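Local coordinates for protein dTDP Sugar Isomerase (Desulfovibrio desulfuricans subsp. desulfuricans str. G20, PDB 3EJK) that probably catalyses the epimerisation at C3' and C5' of dTDP-4-dehydro-6-deoxy-glucose that yields dTDP-4-dehydro-rhamnose, as a cupin-type sugar isomerase, at residues A[54-60]-A[134-140]; A[64-68]-A[159-163]. All blocks are in the same frame, centred on the assembly; numbering follows the deposited sequence.

In the fold
Interaction 1 joins two neighbouring antiparallel strands of one sheet, whereas interaction 2 packs the segment 159-163, from the loop region after strand 149-151, onto a strand of the other sheet. Their centres lie about 18 Å apart, yet strand 65-71 follows directly after strand 54-60 and the two contacts meet through one side chain: Lys66 NZ lies 2.9 Å from Ser58 OG, a probable hydrogen bond, and packs near Glu59 O. A citrate, probably from the crystallisation liquor, hydrogen-bonds to Tyr56, Ser58 and Lys66, and so may mark a pocket bordered by both contacts, perhaps the substrate site. Both contacts also touch the second subunit.

Interaction 1 (A[54-60]-A[134-140]); sequences EIYFSEV and ALVANCT
Tyr56 and Asn138 form a hydrogen-bonded pair in which side chains repeat what the backbones do. Tyr56 N donates to Asn138 O at 3.1 Å, and Asn138 N returns a bond to Tyr56 O at 2.9 Å. From CB, where chi1 of 72° sets CG between the backbone N and the carbonyl carbon, the Tyr56 ring rises beside Asn138. CD1 passes Asn138 O, and CE1 and CZ lie against Asn138 CB, which sits over one ring face in a CH-pi contact 4.1 Å from the centroid. At the tip, OH accepts from Asn138 ND2 at 3.0 Å, nearly straight (164°) and in the amide plane, and also binds a citrate. The amide is held further by strand 76-82, with ND2 bonded to Gln76 and OD1 to Leu77 N, which fixes its rotation.

On the face bearing Phe57, the ring turns its edge to Ala137 CB, 3.7 Å from CD1, while Leu135 CD1 reaches Phe57 CB at 3.9 Å. At one end a water bridges Glu54 OE1 and Thr140 OG1; Glu54 OE1 also accepts from His144 N, and Thr140 OG1 is hydrogen-bonded to Ile142 O. Strand 54-60 pairs in turn with an antiparallel strand of the second subunit, carrying the sheet across the interface. This is an antiparallel ladder of the cupin jelly-roll fold, continued through the dimer.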
loop_
_atom_site.group_PDB
_atom_site.type_symbol
_atom_site.label_atom_id
_atom_site.label_comp_id
_atom_site.label_asym_id
_atom_site.label_seq_id
_atom_site.Cartn_x
_atom_site.Cartn_y
_atom_site.Cartn_z
ATOM N N GLU A 54 4.597 -9.542 5.589
ATOM C CA GLU A 54 4.894 -8.110 5.580
ATOM C C GLU A 54 4.178 -7.354 4.471
ATOM O O GLU A 54 3.814 -7.908 3.444
ATOM C CB GLU A 54 6.431 -7.918 5.460
ATOM C CG GLU A 54 6.912 -6.468 5.345
ATOM C CD GLU A 54 8.417 -6.297 5.408
ATOM O OE1 GLU A 54 9.136 -7.333 5.378
ATOM O OE2 GLU A 54 8.887 -5.119 5.505
ATOM N N ILE A 55 3.932 -6.086 4.735
ATOM C CA ILE A 55 3.444 -5.166 3.703
ATOM C C ILE A 55 4.385 -3.969 3.687
ATOM O O ILE A 55 4.630 -3.331 4.725
ATOM C CB ILE A 55 1.988 -4.681 3.897
ATOM C CG1 ILE A 55 1.649 -3.604 2.841
ATOM C CG2 ILE A 55 1.769 -4.111 5.262
ATOM C CD1 ILE A 55 1.514 -4.128 1.393
ATOM N N TYR A 56 4.978 -3.745 2.514
ATOM C CA TYR A 56 5.835 -2.583 2.259
ATOM C C TYR A 56 5.587 -2.048 0.850
ATOM O O TYR A 56 4.948 -2.686 0.019
ATOM C CB TYR A 56 7.335 -2.898 2.412
ATOM C CG TYR A 56 7.931 -3.745 1.309
ATOM C CD1 TYR A 56 7.885 -5.131 1.368
ATOM C CD2 TYR A 56 8.543 -3.156 0.194
ATOM C CE1 TYR A 56 8.438 -5.913 0.352
ATOM C CE2 TYR A 56 9.078 -3.932 -0.827
ATOM C CZ TYR A 56 9.016 -5.305 -0.743
ATOM O OH TYR A 56 9.545 -6.078 -1.740
ATOM N N PHE A 57 6.156 -0.881 0.622
ATOM C CA PHE A 57 6.091 -0.193 -0.663
ATOM C C PHE A 57 7.464 0.111 -1.208
ATOM O O PHE A 57 8.459 0.235 -0.478
ATOM C CB PHE A 57 5.334 1.123 -0.540
ATOM C CG PHE A 57 4.085 1.003 0.232
ATOM C CD1 PHE A 57 3.000 0.339 -0.303
ATOM C CD2 PHE A 57 3.997 1.519 1.513
ATOM C CE1 PHE A 57 1.834 0.205 0.421
ATOM C CE2 PHE A 57 2.816 1.400 2.250
ATOM C CZ PHE A 57 1.734 0.739 1.700
ATOM N N SER A 58 7.469 0.217 -2.524
ATOM C CA SER A 58 8.658 0.538 -3.266
ATOM C C SER A 58 8.334 1.621 -4.269
ATOM O O SER A 58 7.504 1.443 -5.161
ATOM C CB SER A 58 9.194 -0.705 -3.983
ATOM O OG SER A 58 10.381 -0.435 -4.691
ATOM N N GLU A 59 8.994 2.762 -4.099
ATOM C CA GLU A 59 8.821 3.844 -5.044
ATOM C C GLU A 59 9.791 3.625 -6.171
ATOM O O GLU A 59 10.932 3.208 -5.951
ATOM C CB GLU A 59 9.064 5.187 -4.397
ATOM C CG GLU A 59 9.015 6.308 -5.378
ATOM C CD GLU A 59 8.881 7.645 -4.707
ATOM O OE1 GLU A 59 9.879 8.191 -4.206
ATOM O OE2 GLU A 59 7.762 8.170 -4.716
ATOM N N VAL A 60 9.294 3.832 -7.386
ATOM C CA VAL A 60 10.121 3.742 -8.575
ATOM C C VAL A 60 9.922 5.014 -9.371
ATOM O O VAL A 60 8.824 5.290 -9.850
ATOM C CB VAL A 60 9.806 2.506 -9.445
ATOM C CG1 VAL A 60 10.833 2.375 -10.577
ATOM C CG2 VAL A 60 9.823 1.240 -8.588
ATOM N N ALA A 134 6.007 5.588 -9.830
ATOM C CA ALA A 134 5.158 4.477 -9.501
ATOM C C ALA A 134 5.358 4.132 -8.035
ATOM O O ALA A 134 6.394 4.434 -7.424
ATOM C CB ALA A 134 5.466 3.259 -10.387
ATOM N N LEU A 135 4.309 3.563 -7.473
ATOM C CA LEU A 135 4.342 3.039 -6.101
ATOM C C LEU A 135 3.887 1.602 -6.169
ATOM O O LEU A 135 2.742 1.307 -6.489
ATOM C CB LEU A 135 3.433 3.805 -5.135
ATOM C CG LEU A 135 3.685 3.344 -3.690
ATOM C CD1 LEU A 135 5.009 3.978 -3.158
ATOM C CD2 LEU A 135 2.532 3.673 -2.793
ATOM N N VAL A 136 4.825 0.718 -5.899
ATOM C CA VAL A 136 4.579 -0.705 -5.909
ATOM C C VAL A 136 4.334 -1.131 -4.471
ATOM O O VAL A 136 5.094 -0.776 -3.578
ATOM C CB VAL A 136 5.823 -1.475 -6.466
ATOM C CG1 VAL A 136 5.546 -2.943 -6.562
ATOM C CG2 VAL A 136 6.254 -0.912 -7.829
ATOM N N ALA A 137 3.250 -1.863 -4.258
ATOM C CA ALA A 137 2.949 -2.422 -2.953
ATOM C C ALA A 137 3.211 -3.908 -3.021
ATOM O O ALA A 137 2.926 -4.570 -4.014
ATOM C CB ALA A 137 1.499 -2.140 -2.541
ATOM N N ASN A 138 3.780 -4.430 -1.950
ATOM C CA ASN A 138 4.073 -5.855 -1.878
ATOM C C ASN A 138 3.641 -6.431 -0.544
ATOM O O ASN A 138 4.021 -5.936 0.500
ATOM C CB ASN A 138 5.573 -6.097 -2.094
ATOM C CG ASN A 138 5.902 -7.556 -2.321
ATOM O OD1 ASN A 138 5.009 -8.387 -2.426
ATOM N ND2 ASN A 138 7.195 -7.876 -2.398
ATOM N N CYS A 139 2.796 -7.443 -0.600
ATOM C CA CYS A 139 2.366 -8.137 0.590
ATOM C C CYS A 139 2.986 -9.529 0.500
ATOM O O CYS A 139 2.555 -10.375 -0.294
ATOM C CB CYS A 139 0.845 -8.231 0.670
ATOM S SG CYS A 139 0.243 -8.960 2.231
ATOM N N THR A 140 4.006 -9.740 1.321
ATOM C CA THR A 140 4.755 -10.981 1.301
ATOM C C THR A 140 4.295 -11.899 2.420
ATOM O O THR A 140 3.715 -11.472 3.432
ATOM C CB THR A 140 6.242 -10.704 1.412
ATOM O OG1 THR A 140 6.505 -10.180 2.706
ATOM C CG2 THR A 140 6.654 -9.708 0.377
HETATM O O HOH W 1 9.086 -8.508 2.906
HETATM O O HOH W 2 5.636 6.876 -5.761
#

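Interaction 2 (A[64-68]-A[159-163]); sequences RVKAW and IPFSW
Trp68 lies between Ile159 and Trp163, where the chain after strand 149-151 packs against strand 65-71 of the cupin jelly-roll (beta-barrel) fold. The two segments run in nearly opposite directions, side by side, without forming a beta ladder; they meet mostly through side chains, with no direct hydrogen bond between them.

The tight part surrounds the Trp68 indole. Ile159 CG2 stands over the centre of its six-membered ring, 3.5 Å from the centroid and 12° off the normal, a clear CH-pi contact. The other branch of Ile159, with CG1 anti to the carbonyl carbon (chi1 -60°), carries CD1 along the same indole to CG, 3.5 Å away. Over the opposite face comes Trp163 NE1, 3.3 Å from Trp68 CZ2 and displaced toward the rim. The two indoles are oblique, their planes at 46°. Trp163 is itself covered on both faces: Val65 CG1 lies 3.8 Å from the centroid of its five-membered ring, while Phe161 CE2 packs on the other side. Ala67 CB fills the angle between the indoles, 3.4 Å from Trp163 NE1. Trp123 of strand 123-128 and Val88 of strand 84-90 continue the packing around Trp68, tying the segment 159-163 to the sheet beneath.

Toward solvent the contact thins out. Pro160, centre of an inverse gamma turn, and Ser162 point away from strand 65-71 and are exposed. Phe161 touches Trp68 more lightly, its CB 4.0 Å from CH2, and its carbonyl O lies at the indole edge. On this polar margin Trp68 NE1 bonds weakly to Gln154 O and also gives its proton to a water, 3.0 Å away, that lies 3.0 Å from Ile159 O.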
loop_
_atom_site.group_PDB
_atom_site.type_symbol
_atom_site.label_atom_id
_atom_site.label_comp_id
_atom_site.label_asym_id
_atom_site.label_seq_id
_atom_site.Cartn_x
_atom_site.Cartn_y
_atom_site.Cartn_z
ATOM N N ARG A 64 13.139 4.554 -14.195
ATOM C CA ARG A 64 14.076 3.860 -13.311
ATOM C C ARG A 64 13.755 2.360 -13.205
ATOM O O ARG A 64 12.595 1.910 -13.224
ATOM C CB ARG A 64 14.122 4.518 -11.929
ATOM C CG ARG A 64 14.607 5.981 -11.961
ATOM C CD ARG A 64 15.940 6.148 -12.616
ATOM N NE ARG A 64 16.980 5.393 -11.922
ATOM C CZ ARG A 64 17.713 5.871 -10.931
ATOM N NH1 ARG A 64 17.531 7.104 -10.522
ATOM N NH2 ARG A 64 18.632 5.115 -10.357
ATOM N N VAL A 65 14.831 1.602 -13.100
ATOM C CA VAL A 65 14.782 0.129 -13.035
ATOM C C VAL A 65 15.248 -0.446 -11.703
ATOM O O VAL A 65 16.255 -0.014 -11.140
ATOM C CB VAL A 65 15.698 -0.460 -14.121
ATOM C CG1 VAL A 65 15.743 -1.992 -14.052
ATOM C CG2 VAL A 65 15.269 0.030 -15.514
ATOM N N LYS A 66 14.494 -1.416 -11.207
ATOM C CA LYS A 66 14.889 -2.181 -10.019
ATOM C C LYS A 66 14.931 -3.652 -10.384
ATOM O O LYS A 66 13.908 -4.336 -10.457
ATOM C CB LYS A 66 13.950 -1.953 -8.837
ATOM C CG LYS A 66 13.980 -0.530 -8.296
ATOM C CD LYS A 66 13.157 -0.414 -7.018
ATOM C CE LYS A 66 13.318 0.963 -6.376
ATOM N NZ LYS A 66 12.834 0.999 -4.962
ATOM N N ALA A 67 16.137 -4.121 -10.651
ATOM C CA ALA A 67 16.343 -5.516 -11.098
ATOM C C ALA A 67 17.761 -5.963 -10.741
ATOM O O ALA A 67 18.657 -5.129 -10.695
ATOM C CB ALA A 67 16.130 -5.602 -12.599
ATOM N N TRP A 68 18.020 -7.240 -10.462
ATOM C CA TRP A 68 17.076 -8.337 -10.419
ATOM C C TRP A 68 17.098 -8.896 -9.019
ATOM O O TRP A 68 18.106 -8.816 -8.324
ATOM C CB TRP A 68 17.516 -9.473 -11.335
ATOM C CG TRP A 68 17.527 -9.153 -12.791
ATOM C CD1 TRP A 68 18.578 -8.710 -13.522
ATOM C CD2 TRP A 68 16.426 -9.268 -13.690
ATOM N NE1 TRP A 68 18.202 -8.527 -14.831
ATOM C CE2 TRP A 68 16.880 -8.858 -14.958
ATOM C CE3 TRP A 68 15.090 -9.654 -13.542
ATOM C CZ2 TRP A 68 16.064 -8.860 -16.069
ATOM C CZ3 TRP A 68 14.284 -9.658 -14.641
ATOM C CH2 TRP A 68 14.767 -9.269 -15.896
ATOM N N ILE A 159 20.466 -13.516 -17.144
ATOM C CA ILE A 159 19.015 -13.288 -17.080
ATOM C C ILE A 159 18.652 -12.658 -18.438
ATOM O O ILE A 159 18.979 -11.491 -18.696
ATOM C CB ILE A 159 18.612 -12.435 -15.868
ATOM C CG1 ILE A 159 19.048 -13.141 -14.575
ATOM C CG2 ILE A 159 17.075 -12.212 -15.836
ATOM C CD1 ILE A 159 18.691 -12.389 -13.294
ATOM N N PRO A 160 17.975 -13.435 -19.312
ATOM C CA PRO A 160 17.802 -13.074 -20.730
ATOM C C PRO A 160 16.823 -11.980 -21.085
ATOM O O PRO A 160 15.987 -12.149 -21.970
ATOM C CB PRO A 160 17.389 -14.390 -21.366
ATOM C CG PRO A 160 16.608 -15.038 -20.278
ATOM C CD PRO A 160 17.415 -14.769 -19.042
ATOM N N PHE A 161 16.953 -10.861 -20.388
ATOM C CA PHE A 161 16.161 -9.685 -20.715
ATOM C C PHE A 161 16.965 -8.406 -20.544
ATOM O O PHE A 161 17.546 -8.160 -19.492
ATOM C CB PHE A 161 14.889 -9.599 -19.865
ATOM C CG PHE A 161 14.028 -8.414 -20.209
ATOM C CD1 PHE A 161 13.124 -8.488 -21.238
ATOM C CD2 PHE A 161 14.145 -7.220 -19.513
ATOM C CE1 PHE A 161 12.332 -7.390 -21.575
ATOM C CE2 PHE A 161 13.366 -6.120 -19.844
ATOM C CZ PHE A 161 12.452 -6.212 -20.888
ATOM N N SER A 162 16.919 -7.577 -21.576
ATOM C CA SER A 162 17.654 -6.311 -21.597
ATOM C C SER A 162 16.821 -5.108 -21.192
ATOM O O SER A 162 16.032 -4.586 -21.960
ATOM C CB SER A 162 18.231 -6.059 -22.983
ATOM O OG SER A 162 18.918 -4.831 -23.022
ATOM N N TRP A 163 17.034 -4.653 -19.977
ATOM C CA TRP A 163 16.330 -3.476 -19.490
ATOM C C TRP A 163 16.739 -2.270 -20.282
ATOM O O TRP A 163 15.965 -1.342 -20.465
ATOM C CB TRP A 163 16.592 -3.211 -18.008
ATOM C CG TRP A 163 15.781 -4.081 -17.184
ATOM C CD1 TRP A 163 16.202 -5.136 -16.441
ATOM C CD2 TRP A 163 14.363 -4.026 -17.042
ATOM N NE1 TRP A 163 15.133 -5.729 -15.826
ATOM C CE2 TRP A 163 13.989 -5.070 -16.184
ATOM C CE3 TRP A 163 13.368 -3.195 -17.565
ATOM C CZ2 TRP A 163 12.669 -5.312 -15.836
ATOM C CZ3 TRP A 163 12.053 -3.439 -17.210
ATOM C CH2 TRP A 163 11.718 -4.486 -16.358
HETATM O O HOH W 3 19.829 -8.913 -17.314
#